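Local coordinates for protein metallo-beta-lactamase (Serratia marcescens, PDB 6K4X) that hydrolyses the beta-lactam ring of antibiotics as a subclass B3 metallo-beta-lactamase, using two zinc ions in its active site, at residues R3-I14 with H215-Q225. Residues are numbered along the deposited sequence; the frame is centred on the assembly and turned at random. Where two conformers were deposited one is given.
Sequences RDWSSPQQPFTI and HPEVNDMWTRQ. With ZN (zinc ion), chain C; D0U (4-azanyl-2-sulfanyl-benzoic acid), chain E.
In this alpha-beta/beta-alpha metallo-beta-lactamase fold, the N-terminal arm packs against helix 221-231, where Arg3 lays its guanidinium flat on the indole of Trp222, planes 6° apart. This is a stacked cation-pi contact: Arg3 CZ lies 3.5 Å from the centroid of the five-membered ring, and the aliphatic CD covers the same face. Arginine suits the place because its planar cation can stack while its N-H groups still bond at the edge. Arg3 NH1 gives a nearly straight bond to Gln9 OE1 (2.9 Å, 164°) and another to the carbonyl of Gly24, which should fix its rotation. Water 1 joins Arg3 NH2, Gln9 NE2 and Gln225 OE1, bridging arm and helix. The arm then enters edge strand 12-15, beside strand 18-20. Phe12 takes Gln225 NE2 over one face, offset toward the rim and 3.4 Å from Phe12 CD1, the amide tilted against the ring; water 2 ties that NE2 to Gln10 O. The unbranched Met221 chain, bent at chi2 and chi3, brings SD to the Phe12 ring edge, a Met-aromatic contact 4.0 Å from CZ, and CE to Ile14 CD1, tip to tip, at 3.9 Å. Near the active site, Trp5 NE1 approaches His215 CE1 at 4.1 Å, while His215 NE2 binds the zinc ion that Asp76, His77 and the inhibitor's sulfur and a carboxylate oxygen also ligate.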
# COMPACT_ATOMS: atom_id res chain seq x y z
N ARG A 3 8.31 10.45 -12.91
CA ARG A 3 7.63 9.48 -12.00
C ARG A 3 8.12 9.69 -10.56
O ARG A 3 8.44 8.73 -9.88
CB ARG A 3 7.89 8.03 -12.44
CG ARG A 3 7.37 7.71 -13.83
CD ARG A 3 6.77 6.32 -13.95
NE ARG A 3 5.88 6.21 -15.10
CZ ARG A 3 4.60 6.55 -15.09
NH1 ARG A 3 4.02 6.95 -13.97
NH2 ARG A 3 3.88 6.47 -16.21
N ASP A 4 8.17 10.95 -10.12
CA ASP A 4 8.50 11.29 -8.74
C ASP A 4 7.30 10.97 -7.84
O ASP A 4 6.16 10.76 -8.30
CB ASP A 4 8.97 12.74 -8.61
CG ASP A 4 10.24 13.03 -9.39
OD1 ASP A 4 11.17 12.20 -9.32
OD2 ASP A 4 10.30 14.08 -10.06
N TRP A 5 7.56 10.88 -6.54
CA TRP A 5 6.57 10.40 -5.58
C TRP A 5 5.36 11.31 -5.51
O TRP A 5 4.32 10.89 -5.07
CB TRP A 5 7.14 10.34 -4.17
CG TRP A 5 8.19 9.32 -3.92
CD1 TRP A 5 8.55 8.29 -4.72
CD2 TRP A 5 9.05 9.29 -2.77
NE1 TRP A 5 9.56 7.57 -4.12
CE2 TRP A 5 9.89 8.17 -2.93
CE3 TRP A 5 9.19 10.09 -1.64
CZ2 TRP A 5 10.85 7.84 -1.98
CZ3 TRP A 5 10.14 9.76 -0.70
CH2 TRP A 5 10.96 8.65 -0.88
N SER A 6 5.54 12.60 -5.86
CA SER A 6 4.47 13.59 -5.77
C SER A 6 3.90 13.95 -7.14
O SER A 6 3.07 14.85 -7.20
CB SER A 6 4.98 14.85 -5.10
OG SER A 6 5.42 14.57 -3.78
N SER A 7 4.34 13.30 -8.20
CA SER A 7 4.06 13.77 -9.55
C SER A 7 2.61 13.49 -9.94
O SER A 7 2.03 12.43 -9.64
CB SER A 7 4.97 13.14 -10.55
OG SER A 7 4.86 11.73 -10.55
N PRO A 8 2.00 14.41 -10.72
CA PRO A 8 0.72 14.11 -11.35
C PRO A 8 0.76 12.81 -12.14
O PRO A 8 1.81 12.41 -12.70
CB PRO A 8 0.50 15.33 -12.26
CG PRO A 8 1.16 16.44 -11.49
CD PRO A 8 2.42 15.81 -10.93
N GLN A 9 -0.40 12.18 -12.24
CA GLN A 9 -0.57 10.92 -12.96
C GLN A 9 -2.06 10.79 -13.29
O GLN A 9 -2.90 10.80 -12.39
CB GLN A 9 -0.09 9.73 -12.12
CG GLN A 9 -0.50 8.38 -12.68
CD GLN A 9 0.13 8.08 -14.01
OE1 GLN A 9 1.36 8.17 -14.16
NE2 GLN A 9 -0.69 7.68 -14.97
N GLN A 10 -2.39 10.73 -14.58
CA GLN A 10 -3.79 10.67 -14.96
C GLN A 10 -4.33 9.35 -14.41
O GLN A 10 -3.76 8.28 -14.66
CB GLN A 10 -3.93 10.72 -16.48
CG GLN A 10 -5.38 10.88 -16.94
CD GLN A 10 -5.95 12.24 -16.61
OE1 GLN A 10 -5.23 13.24 -16.61
NE2 GLN A 10 -7.25 12.28 -16.34
N PRO A 11 -5.45 9.36 -13.66
CA PRO A 11 -5.94 8.12 -13.06
C PRO A 11 -6.58 7.20 -14.10
O PRO A 11 -6.92 7.62 -15.19
CB PRO A 11 -6.94 8.61 -12.00
CG PRO A 11 -7.45 9.91 -12.61
CD PRO A 11 -6.23 10.54 -13.25
N PHE A 12 -6.72 5.93 -13.72
CA PHE A 12 -7.19 4.94 -14.66
C PHE A 12 -7.79 3.78 -13.90
O PHE A 12 -7.41 3.47 -12.76
CB PHE A 12 -6.06 4.44 -15.57
CG PHE A 12 -4.82 3.92 -14.89
CD1 PHE A 12 -3.87 4.79 -14.41
CD2 PHE A 12 -4.60 2.55 -14.72
CE1 PHE A 12 -2.72 4.33 -13.81
CE2 PHE A 12 -3.45 2.09 -14.12
CZ PHE A 12 -2.52 2.97 -13.63
N THR A 13 -8.74 3.11 -14.55
CA THR A 13 -9.36 1.93 -13.95
C THR A 13 -8.52 0.71 -14.26
O THR A 13 -8.16 0.46 -15.41
CB THR A 13 -10.80 1.75 -14.45
OG1 THR A 13 -11.52 2.91 -14.04
CG2 THR A 13 -11.44 0.48 -13.93
N ILE A 14 -8.21 -0.09 -13.24
CA ILE A 14 -7.45 -1.30 -13.41
C ILE A 14 -8.39 -2.48 -13.68
O ILE A 14 -8.15 -3.29 -14.59
CB ILE A 14 -6.54 -1.54 -12.19
CG1 ILE A 14 -5.38 -0.54 -12.26
CG2 ILE A 14 -6.04 -2.97 -12.10
CD1 ILE A 14 -4.52 -0.45 -11.03
N HIS A 215 5.00 0.73 -4.13
CA HIS A 215 5.82 1.29 -5.19
C HIS A 215 5.43 0.61 -6.49
O HIS A 215 5.70 -0.57 -6.68
CB HIS A 215 7.32 1.11 -4.91
CG HIS A 215 7.79 1.98 -3.80
ND1 HIS A 215 8.15 3.31 -4.00
CD2 HIS A 215 7.88 1.79 -2.46
CE1 HIS A 215 8.44 3.87 -2.85
NE2 HIS A 215 8.30 2.96 -1.88
N PRO A 216 4.72 1.31 -7.41
CA PRO A 216 4.02 0.60 -8.48
C PRO A 216 4.93 -0.18 -9.43
O PRO A 216 4.54 -1.22 -9.99
CB PRO A 216 3.24 1.72 -9.20
CG PRO A 216 3.94 2.99 -8.79
CD PRO A 216 4.43 2.75 -7.38
N GLU A 217 6.16 0.28 -9.58
CA GLU A 217 7.11 -0.38 -10.48
C GLU A 217 7.53 -1.75 -9.94
O GLU A 217 8.07 -2.57 -10.70
CB GLU A 217 8.32 0.51 -10.75
CG GLU A 217 9.30 0.64 -9.61
CD GLU A 217 8.90 1.48 -8.42
OE1 GLU A 217 7.88 2.22 -8.50
OE2 GLU A 217 9.65 1.34 -7.41
N VAL A 218 7.29 -2.04 -8.66
CA VAL A 218 7.62 -3.32 -8.11
C VAL A 218 6.92 -4.44 -8.90
O VAL A 218 7.49 -5.52 -9.08
CB VAL A 218 7.31 -3.37 -6.61
CG1 VAL A 218 7.24 -4.79 -6.07
CG2 VAL A 218 8.35 -2.57 -5.85
N ASN A 219 5.68 -4.21 -9.34
CA ASN A 219 5.00 -5.15 -10.23
C ASN A 219 4.80 -4.52 -11.62
O ASN A 219 3.78 -4.78 -12.28
CB ASN A 219 3.69 -5.65 -9.62
CG ASN A 219 3.05 -6.75 -10.44
OD1 ASN A 219 3.75 -7.57 -11.07
ND2 ASN A 219 1.73 -6.82 -10.46
N ASP A 220 5.77 -3.72 -12.05
CA ASP A 220 5.84 -3.28 -13.44
C ASP A 220 4.54 -2.57 -13.88
O ASP A 220 4.12 -2.72 -15.03
CB ASP A 220 6.21 -4.43 -14.37
CG ASP A 220 7.51 -5.11 -13.97
OD1 ASP A 220 8.40 -4.44 -13.47
OD2 ASP A 220 7.60 -6.34 -14.22
N MET A 221 3.99 -1.71 -13.04
CA MET A 221 2.70 -1.07 -13.37
C MET A 221 2.75 -0.34 -14.71
O MET A 221 1.77 -0.38 -15.45
CB MET A 221 2.35 -0.07 -12.28
CG MET A 221 1.10 0.75 -12.54
SD MET A 221 -0.42 -0.24 -12.57
CE MET A 221 -0.62 -0.51 -10.81
N TRP A 222 3.83 0.38 -14.98
CA TRP A 222 3.83 1.26 -16.14
C TRP A 222 4.02 0.47 -17.43
O TRP A 222 3.40 0.77 -18.44
CB TRP A 222 4.85 2.38 -15.95
CG TRP A 222 4.62 3.03 -14.62
CD1 TRP A 222 5.51 3.09 -13.59
CD2 TRP A 222 3.39 3.59 -14.14
NE1 TRP A 222 4.92 3.66 -12.50
CE2 TRP A 222 3.62 3.96 -12.80
CE3 TRP A 222 2.12 3.80 -14.70
CZ2 TRP A 222 2.61 4.56 -12.03
CZ3 TRP A 222 1.13 4.36 -13.93
CH2 TRP A 222 1.38 4.74 -12.60
N THR A 223 4.84 -0.57 -17.40
CA THR A 223 4.89 -1.52 -18.51
C THR A 223 3.52 -2.16 -18.74
O THR A 223 3.07 -2.32 -19.90
CB THR A 223 5.96 -2.59 -18.28
OG1 THR A 223 7.22 -1.91 -18.17
CG2 THR A 223 6.01 -3.61 -19.39
N ARG A 224 2.85 -2.58 -17.66
CA ARG A 224 1.54 -3.20 -17.78
C ARG A 224 0.53 -2.21 -18.36
O ARG A 224 -0.32 -2.59 -19.18
CB ARG A 224 1.05 -3.72 -16.43
CG ARG A 224 1.85 -4.92 -15.93
CD ARG A 224 1.35 -5.36 -14.56
NE ARG A 224 2.12 -6.44 -13.98
CZ ARG A 224 2.03 -7.70 -14.34
NH1 ARG A 224 1.17 -8.06 -15.28
NH2 ARG A 224 2.77 -8.61 -13.73
N GLN A 225 0.55 -0.97 -17.90
CA GLN A 225 -0.42 0.00 -18.40
C GLN A 225 -0.22 0.19 -19.91
O GLN A 225 -1.20 0.32 -20.66
CB GLN A 225 -0.31 1.31 -17.63
CG GLN A 225 -1.31 2.33 -18.16
CD GLN A 225 -1.12 3.69 -17.57
OE1 GLN A 225 0.01 4.17 -17.43
NE2 GLN A 225 -2.23 4.36 -17.32
ZN ZN C . 8.03 3.40 0.10
O2 D0U E . 8.57 1.23 0.50
C7 D0U E . 9.72 0.79 0.31
O1 D0U E . 9.93 -0.38 -0.13
C3 D0U E . 10.92 1.62 0.61
C2 D0U E . 12.16 1.12 0.12
C4 D0U E . 10.88 2.83 1.33
S1 D0U E . 9.52 3.69 1.91
C5 D0U E . 12.11 3.48 1.55
C6 D0U E . 13.33 2.99 1.08
N1 D0U E . 14.52 3.68 1.29
C1 D0U E . 13.34 1.83 0.36
O HOH W 1 1.18 6.63 -17.08
O HOH W 2 -3.31 7.05 -17.14